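Local coordinates for protein group 3 allergen SMIPP-S Yv6023A04 (Sarcoptes scabiei type hominis, PDB 3H7O) that is a trypsin-like serine protease paralogue from the scabies mite that has probably lost proteolytic activity, at residues Glu4-Ile8 with Lys9-Trp13; Ala197-Phe200 with Pro201-Glu205; Val38-Ala42 with His43-Asp47. The protein carries 3 engineered substitutions. All blocks are in the same frame, centred on the assembly; numbering follows the deposited sequence.

Contact 1. Residues Glu4-Ile8 with Lys9-Trp13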
loop_
_atom_site.group_PDB
_atom_site.type_symbol
_atom_site.label_atom_id
_atom_site.label_comp_id
_atom_site.label_asym_id
_atom_site.label_seq_id
_atom_site.Cartn_x
_atom_site.Cartn_y
_atom_site.Cartn_z
ATOM N N GLU A 4 -0.628 10.656 11.911
ATOM C CA GLU A 4 -1.723 11.423 12.504
ATOM C C GLU A 4 -3.034 11.176 11.759
ATOM O O GLU A 4 -3.020 10.878 10.564
ATOM C CB GLU A 4 -1.387 12.916 12.492
ATOM C CG GLU A 4 -0.191 13.299 13.355
ATOM N N LYS A 5 -4.154 11.300 12.475
ATOM C CA LYS A 5 -5.498 11.184 11.890
ATOM C C LYS A 5 -5.638 12.071 10.659
ATOM O O LYS A 5 -5.217 13.231 10.662
ATOM C CB LYS A 5 -6.580 11.568 12.906
ATOM C CG LYS A 5 -6.691 10.654 14.116
ATOM C CD LYS A 5 -7.853 11.074 15.006
ATOM C CE LYS A 5 -7.818 10.350 16.344
ATOM N NZ LYS A 5 -9.074 10.542 17.125
ATOM N N THR A 6 -6.231 11.514 9.613
ATOM C CA THR A 6 -6.306 12.171 8.316
ATOM C C THR A 6 -7.649 11.849 7.665
ATOM O O THR A 6 -8.107 10.706 7.713
ATOM C CB THR A 6 -5.140 11.697 7.407
ATOM O OG1 THR A 6 -3.890 11.967 8.058
ATOM C CG2 THR A 6 -5.161 12.387 6.050
ATOM N N ASP A 7 -8.279 12.859 7.070
ATOM C CA ASP A 7 -9.519 12.644 6.331
ATOM C C ASP A 7 -9.235 11.998 4.975
ATOM O O ASP A 7 -8.229 12.310 4.329
ATOM C CB ASP A 7 -10.291 13.950 6.151
ATOM C CG ASP A 7 -11.734 13.719 5.744
ATOM O OD1 ASP A 7 -12.606 13.678 6.640
ATOM O OD2 ASP A 7 -12.000 13.559 4.534
ATOM N N ILE A 8 -10.125 11.105 4.552
ATOM C CA ILE A 8 -9.965 10.402 3.275
ATOM C C ILE A 8 -9.835 11.350 2.077
ATOM O O ILE A 8 -9.142 11.044 1.108
ATOM C CB ILE A 8 -11.068 9.306 3.052
ATOM C CG1 ILE A 8 -10.752 8.442 1.822
ATOM C CG2 ILE A 8 -12.465 9.923 2.953
ATOM C CD1 ILE A 8 -9.456 7.633 1.935
ATOM N N LYS A 9 -10.465 12.518 2.173
ATOM C CA LYS A 9 -10.419 13.508 1.097
ATOM C C LYS A 9 -9.021 14.095 0.848
ATOM O O LYS A 9 -8.771 14.680 -0.209
ATOM C CB LYS A 9 -11.460 14.609 1.329
ATOM C CG LYS A 9 -12.884 14.141 1.020
ATOM C CD LYS A 9 -13.899 15.275 0.983
ATOM C CE LYS A 9 -13.668 16.254 -0.181
ATOM N NZ LYS A 9 -13.630 15.627 -1.527
ATOM N N GLN A 10 -8.118 13.921 1.816
ATOM C CA GLN A 10 -6.713 14.316 1.666
ATOM C C GLN A 10 -5.921 13.302 0.846
ATOM O O GLN A 10 -4.997 13.667 0.116
ATOM C CB GLN A 10 -6.048 14.492 3.036
ATOM C CG GLN A 10 -6.589 15.651 3.856
ATOM C CD GLN A 10 -6.296 17.000 3.232
ATOM O OE1 GLN A 10 -7.202 17.682 2.751
ATOM N NE2 GLN A 10 -5.024 17.391 3.226
ATOM N N VAL A 11 -6.285 12.028 0.986
ATOM C CA VAL A 11 -5.601 10.929 0.306
ATOM C C VAL A 11 -6.628 9.974 -0.333
ATOM O O VAL A 11 -6.674 8.790 0.007
ATOM C CB VAL A 11 -4.635 10.175 1.278
ATOM C CG1 VAL A 11 -3.405 11.029 1.575
ATOM C CG2 VAL A 11 -5.338 9.803 2.586
ATOM N N PRO A 12 -7.448 10.491 -1.275
ATOM C CA PRO A 12 -8.632 9.778 -1.776
ATOM C C PRO A 12 -8.358 8.512 -2.595
ATOM O O PRO A 12 -9.298 7.787 -2.935
ATOM C CB PRO A 12 -9.332 10.835 -2.640
ATOM C CG PRO A 12 -8.247 11.734 -3.082
ATOM C CD PRO A 12 -7.290 11.804 -1.936
ATOM N N TRP A 13 -7.089 8.256 -2.895
ATOM C CA TRP A 13 -6.655 7.031 -3.564
ATOM C C TRP A 13 -6.473 5.868 -2.593
ATOM O O TRP A 13 -6.268 4.734 -3.021
ATOM C CB TRP A 13 -5.333 7.287 -4.297
ATOM C CG TRP A 13 -4.378 8.061 -3.457
ATOM C CD1 TRP A 13 -3.572 7.575 -2.469
ATOM C CD2 TRP A 13 -4.163 9.475 -3.494
ATOM N NE1 TRP A 13 -2.855 8.597 -1.897
ATOM C CE2 TRP A 13 -3.199 9.776 -2.507
ATOM C CE3 TRP A 13 -4.691 10.519 -4.268
ATOM C CZ2 TRP A 13 -2.742 11.076 -2.276
ATOM C CZ3 TRP A 13 -4.237 11.815 -4.037
ATOM C CH2 TRP A 13 -3.270 12.078 -3.048
#
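The flat carboxylate of Asp7 meets the backbone of Lys9. OD2 of Asp7 accepts from N of Lys9 at 3.0 Å, on the anti side and only 20° out of the carboxylate plane. The bond is nearly straight, with 167° at the hydrogen. The other flat group, the Trp13 ring, stands past the turn. One of its faces carries CA of Val11 and CD of Pro12, both offset toward the rim.

CG of Asp7 lies anti to its N (chi1 -164°), beside the carbonyl carbon, which carries the carboxylate forward to the next-but-one amide. CB of Lys9 then runs alongside OD2 of Asp7 at 3.4 Å, the two side chains pointing the same way. The ammonium group of Lys9 does not reach the carboxylate. One step on, N of Gln10 bonds to O of Asp7 at 3.0 Å. A weak bond follows from N of Val11 to O of Ile8, also 3.0 Å.

On the Thr6 side the contact is apolar. CG2 of Thr6 rests 3.8 Å from CB of Gln10, and the two side chains cross at about a right angle. OG1 of Thr6 is turned to O of Glu4 and also bonds to Ser144. Ile8 is buried. Its CD1 lies 3.6 Å from O of Val11.

Asp7 thus binds twice, by its carboxylate to residue i+2 and by its carbonyl to residue i+3. This is an Asx turn combined with a beta turn, here leading from the N-terminal strand 4-5 to the first barrel strand of the trypsin fold.

Contact 2. Residues Ala197-Phe200 with Pro201-Glu205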
loop_
_atom_site.group_PDB
_atom_site.type_symbol
_atom_site.label_atom_id
_atom_site.label_comp_id
_atom_site.label_asym_id
_atom_site.label_seq_id
_atom_site.Cartn_x
_atom_site.Cartn_y
_atom_site.Cartn_z
ATOM N N ALA A 197 3.968 0.548 0.233
ATOM C CA ALA A 197 4.671 0.127 1.444
ATOM C C ALA A 197 4.931 -1.378 1.477
ATOM O O ALA A 197 4.047 -2.189 1.180
ATOM C CB ALA A 197 3.924 0.572 2.694
ATOM N N ALA A 198 6.167 -1.733 1.810
ATOM C CA ALA A 198 6.534 -3.106 2.110
ATOM C C ALA A 198 6.536 -3.240 3.623
ATOM O O ALA A 198 6.533 -2.230 4.335
ATOM C CB ALA A 198 7.908 -3.423 1.535
ATOM N N TYR A 199 6.506 -4.475 4.119
ATOM C CA TYR A 199 6.669 -4.719 5.547
ATOM C C TYR A 199 7.422 -6.014 5.813
ATOM O O TYR A 199 7.047 -7.078 5.313
ATOM C CB TYR A 199 5.323 -4.707 6.289
ATOM C CG TYR A 199 5.481 -4.795 7.794
ATOM C CD1 TYR A 199 5.685 -3.651 8.562
ATOM C CD2 TYR A 199 5.448 -6.029 8.445
ATOM C CE1 TYR A 199 5.844 -3.730 9.942
ATOM C CE2 TYR A 199 5.600 -6.118 9.822
ATOM C CZ TYR A 199 5.797 -4.969 10.562
ATOM O OH TYR A 199 5.949 -5.064 11.923
ATOM N N PHE A 200 8.486 -5.908 6.604
ATOM C CA PHE A 200 9.298 -7.050 6.998
ATOM C C PHE A 200 9.193 -7.258 8.508
ATOM O O PHE A 200 9.776 -6.497 9.280
ATOM C CB PHE A 200 10.758 -6.841 6.581
ATOM C CG PHE A 200 10.967 -6.842 5.097
ATOM C CD1 PHE A 200 11.318 -8.015 4.432
ATOM C CD2 PHE A 200 10.803 -5.672 4.357
ATOM C CE1 PHE A 200 11.507 -8.022 3.054
ATOM C CE2 PHE A 200 10.986 -5.670 2.981
ATOM C CZ PHE A 200 11.340 -6.848 2.328
ATOM N N PRO A 201 8.433 -8.286 8.933
ATOM C CA PRO A 201 8.210 -8.574 10.356
ATOM C C PRO A 201 9.496 -8.791 11.162
ATOM O O PRO A 201 9.535 -8.479 12.354
ATOM C CB PRO A 201 7.372 -9.863 10.332
ATOM C CG PRO A 201 7.525 -10.413 8.942
ATOM C CD PRO A 201 7.685 -9.216 8.069
ATOM N N LYS A 202 10.537 -9.311 10.514
ATOM C CA LYS A 202 11.785 -9.634 11.208
ATOM C C LYS A 202 12.823 -8.507 11.167
ATOM O O LYS A 202 13.971 -8.702 11.570
ATOM C CB LYS A 202 12.373 -10.942 10.666
ATOM C CG LYS A 202 11.551 -12.166 11.037
ATOM C CD LYS A 202 12.030 -13.418 10.320
ATOM C CE LYS A 202 11.108 -14.602 10.611
ATOM N NZ LYS A 202 9.709 -14.375 10.128
ATOM N N ARG A 203 12.408 -7.330 10.702
ATOM C CA ARG A 203 13.303 -6.177 10.578
ATOM C C ARG A 203 13.915 -5.762 11.920
ATOM O O ARG A 203 13.314 -5.996 12.975
ATOM C CB ARG A 203 12.574 -4.998 9.933
ATOM C CG ARG A 203 11.650 -4.233 10.863
ATOM C CD ARG A 203 10.811 -3.263 10.074
ATOM N NE ARG A 203 10.404 -2.109 10.869
ATOM C CZ ARG A 203 9.481 -1.230 10.491
ATOM N NH1 ARG A 203 8.850 -1.375 9.332
ATOM N NH2 ARG A 203 9.185 -0.209 11.280
ATOM N N PRO A 204 15.115 -5.154 11.888
ATOM C CA PRO A 204 15.755 -4.783 13.142
ATOM C C PRO A 204 15.085 -3.572 13.773
ATOM O O PRO A 204 14.413 -2.804 13.088
ATOM C CB PRO A 204 17.189 -4.424 12.725
ATOM C CG PRO A 204 17.327 -4.871 11.315
ATOM C CD PRO A 204 15.961 -4.812 10.733
ATOM N N GLU A 205 15.271 -3.420 15.077
ATOM C CA GLU A 205 14.821 -2.242 15.789
ATOM C C GLU A 205 15.402 -0.982 15.145
ATOM O O GLU A 205 16.591 -0.931 14.822
ATOM C CB GLU A 205 15.270 -2.334 17.242
ATOM C CG GLU A 205 14.558 -1.391 18.177
ATOM C CD GLU A 205 15.220 -1.350 19.531
ATOM O OE1 GLU A 205 16.359 -0.839 19.622
ATOM O OE2 GLU A 205 14.605 -1.835 20.499
HETATM O O HOH W 1 9.788 -3.191 6.914
#
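Tyr199 and Phe200 touch Pro201 and Arg203 around a type I beta turn from Phe200 to Arg203. The turn belongs to the loop between strands 192-197 and 209-213 of the trypsin fold. In active relatives the start of this loop borders the substrate-binding cleft. Whether it still binds substrate here is not established.

Pro201 is the first corner of the turn. It crosses the Tyr199 ring at a slant. CD of Pro201 makes an apolar contact with CD2 of Tyr199 at 3.9 Å. The backbone CA of Pro201 lies 3.6 Å from CE2 of Tyr199, oblique to the ring. Lys202 is the second corner.

Arg203 closes the turn. Its N bonds to O of Phe200 at 3.1 Å, with 157° at the hydrogen. CG of Arg203 sits between the backbone N and the carbonyl carbon (chi1 78°). That torsion keeps CG of Arg203 against the same oxygen, 3.3 Å from O of Phe200. Beyond CG the chain runs extended to NE, back past Tyr199. NH1 of Arg203 passes 3.9 Å from CE1 of Tyr199. The ring and guanidinium planes are tilted by 46°.

Partners outside the turn help to fix the guanidinium. NH1 forms a salt bridge with Glu209, and NH2 bonds to a glycerol that is probably from the crystallisation liquor. The Phe200 side chain packs on Met86, Ile162 and Leu164. A water in plane at the edge of the Phe200 ring joins the two segments, accepting from N of Phe200 at 3.0 Å and from NH1 of Arg203 at 3.2 Å.

Contact 3. Residues Val38-Ala42 with His43-Asp47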
loop_
_atom_site.group_PDB
_atom_site.type_symbol
_atom_site.label_atom_id
_atom_site.label_comp_id
_atom_site.label_asym_id
_atom_site.label_seq_id
_atom_site.Cartn_x
_atom_site.Cartn_y
_atom_site.Cartn_z
ATOM N N VAL A 38 -6.850 -1.892 -8.384
ATOM C CA VAL A 38 -6.221 -1.432 -7.149
ATOM C C VAL A 38 -4.817 -2.019 -7.010
ATOM O O VAL A 38 -4.612 -3.213 -7.242
ATOM C CB VAL A 38 -7.075 -1.787 -5.898
ATOM C CG1 VAL A 38 -6.261 -1.628 -4.601
ATOM C CG2 VAL A 38 -8.331 -0.919 -5.845
ATOM N N LEU A 39 -3.862 -1.173 -6.627
ATOM C CA LEU A 39 -2.477 -1.588 -6.406
ATOM C C LEU A 39 -2.227 -1.838 -4.920
ATOM O O LEU A 39 -2.523 -0.984 -4.082
ATOM C CB LEU A 39 -1.506 -0.522 -6.931
ATOM C CG LEU A 39 -0.016 -0.876 -7.052
ATOM C CD1 LEU A 39 0.215 -1.891 -8.161
ATOM C CD2 LEU A 39 0.805 0.376 -7.312
ATOM N N THR A 40 -1.673 -3.007 -4.602
ATOM C CA THR A 40 -1.405 -3.376 -3.211
ATOM C C THR A 40 -0.086 -4.150 -3.083
ATOM O O THR A 40 0.683 -4.246 -4.047
ATOM C CB THR A 40 -2.612 -4.155 -2.586
ATOM O OG1 THR A 40 -2.427 -4.300 -1.173
ATOM C CG2 THR A 40 -2.804 -5.535 -3.231
ATOM N N ALA A 41 0.183 -4.676 -1.892
ATOM C CA ALA A 41 1.347 -5.524 -1.680
ATOM C C ALA A 41 0.988 -6.965 -2.034
ATOM O O ALA A 41 -0.111 -7.428 -1.727
ATOM C CB ALA A 41 1.822 -5.421 -0.238
ATOM N N ALA A 42 1.911 -7.667 -2.683
ATOM C CA ALA A 42 1.672 -9.049 -3.096
ATOM C C ALA A 42 1.490 -10.032 -1.934
ATOM O O ALA A 42 0.685 -10.963 -2.037
ATOM C CB ALA A 42 2.769 -9.529 -4.038
ATOM N N HIS A 43 2.216 -9.839 -0.832
ATOM C CA HIS A 43 2.186 -10.847 0.236
ATOM C C HIS A 43 0.821 -10.988 0.927
ATOM O O HIS A 43 0.511 -12.039 1.480
ATOM C CB HIS A 43 3.356 -10.703 1.230
ATOM C CG HIS A 43 3.247 -9.542 2.167
ATOM N ND1 HIS A 43 2.442 -9.559 3.287
ATOM C CD2 HIS A 43 3.882 -8.346 2.181
ATOM C CE1 HIS A 43 2.571 -8.416 3.936
ATOM N NE2 HIS A 43 3.441 -7.664 3.288
ATOM N N CYS A 44 0.012 -9.932 0.851
ATOM C CA CYS A 44 -1.348 -9.927 1.392
ATOM C C CYS A 44 -2.331 -10.766 0.567
ATOM O O CYS A 44 -3.301 -11.305 1.110
ATOM C CB CYS A 44 -1.877 -8.488 1.481
ATOM S SG CYS A 44 -0.841 -7.317 2.409
ATOM N N VAL A 45 -2.078 -10.884 -0.737
ATOM C CA VAL A 45 -3.084 -11.413 -1.667
ATOM C C VAL A 45 -2.642 -12.570 -2.574
ATOM O O VAL A 45 -3.487 -13.230 -3.181
ATOM C CB VAL A 45 -3.700 -10.277 -2.553
ATOM C CG1 VAL A 45 -4.401 -9.232 -1.691
ATOM C CG2 VAL A 45 -2.634 -9.622 -3.445
ATOM N N PHE A 46 -1.336 -12.822 -2.659
ATOM C CA PHE A 46 -0.795 -13.769 -3.647
ATOM C C PHE A 46 -1.404 -15.171 -3.586
ATOM O O PHE A 46 -1.523 -15.838 -4.613
ATOM C CB PHE A 46 0.738 -13.837 -3.576
ATOM C CG PHE A 46 1.264 -14.715 -2.478
ATOM C CD1 PHE A 46 1.762 -15.983 -2.766
ATOM C CD2 PHE A 46 1.274 -14.272 -1.156
ATOM C CE1 PHE A 46 2.255 -16.803 -1.753
ATOM C CE2 PHE A 46 1.761 -15.083 -0.136
ATOM C CZ PHE A 46 2.252 -16.350 -0.434
ATOM N N ASP A 47 -1.790 -15.603 -2.386
ATOM C CA ASP A 47 -2.336 -16.944 -2.168
ATOM C C ASP A 47 -3.810 -16.927 -1.748
ATOM O O ASP A 47 -4.321 -17.914 -1.217
ATOM C CB ASP A 47 -1.503 -17.679 -1.110
ATOM C CG ASP A 47 -1.445 -16.930 0.224
ATOM O OD1 ASP A 47 -1.980 -15.799 0.321
ATOM O OD2 ASP A 47 -0.856 -17.474 1.181
#
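Ala42 joins Val45 and Phe46 in a short helical turn directly after barrel strand 37-40. The sequence Thr-Ala-Ala-His-Cys here is the signature that carries the catalytic histidine in active trypsin-like proteases.

The inner side is buried and closely filled. Thr40 and Val45 meet tip to tip, CG2 of Thr40 to CG2 of Val45 at 4.1 Å. OG1 of Thr40 is turned off to O of Gly29. CB of Ala41 touches SG of Cys44 at 4.2 Å, and that sulfur is tied to Cys28 in a disulfide. Val45 is also covered by residues of strands 14-19, 68-78 and 91-95.

The outer side is more open, though Tyr81 lies against His43 and meets the Phe46 ring. His43 is partly exposed, and its N bonds to Asp89. Asp47 is exposed, with its CG over one face of the Phe46 ring, offset toward the rim.

O of Ala42 is gripped by two N-H groups. N of Val45 comes from above the carbonyl plane at 3.1 Å. N of Phe46 comes nearly along the C=O axis at 2.8 Å. The Phe46 side chain, with chi1 at 81°, turns back beside this oxygen. CD2 of Phe46 brings the ring edge to 3.5 Å from O of Ala42.

In the fold
Along the chain the order is contact 1, contact 3, contact 2. All three lie in one trypsin-like domain. Contact 1 leads from strand 4-5 of the second barrel-like sheet of the chymotrypsin-type fold into strand 14-19 of the six-stranded barrel. Contact 3 leaves barrel strand 37-40, and contact 2 follows strand 192-197 of the other sheet. Contacts 1 and 3 lie on opposite sides of the chain's centre, centres about 22 Å apart. Contacts 1 and 2 are about 24 Å apart, centre to centre. Contacts 2 and 3 are closer, about 16 Å between centres, and touch where Ala197 packs on Ala41. They meet where the barrels adjoin, at the cleft that holds the active site in active relatives.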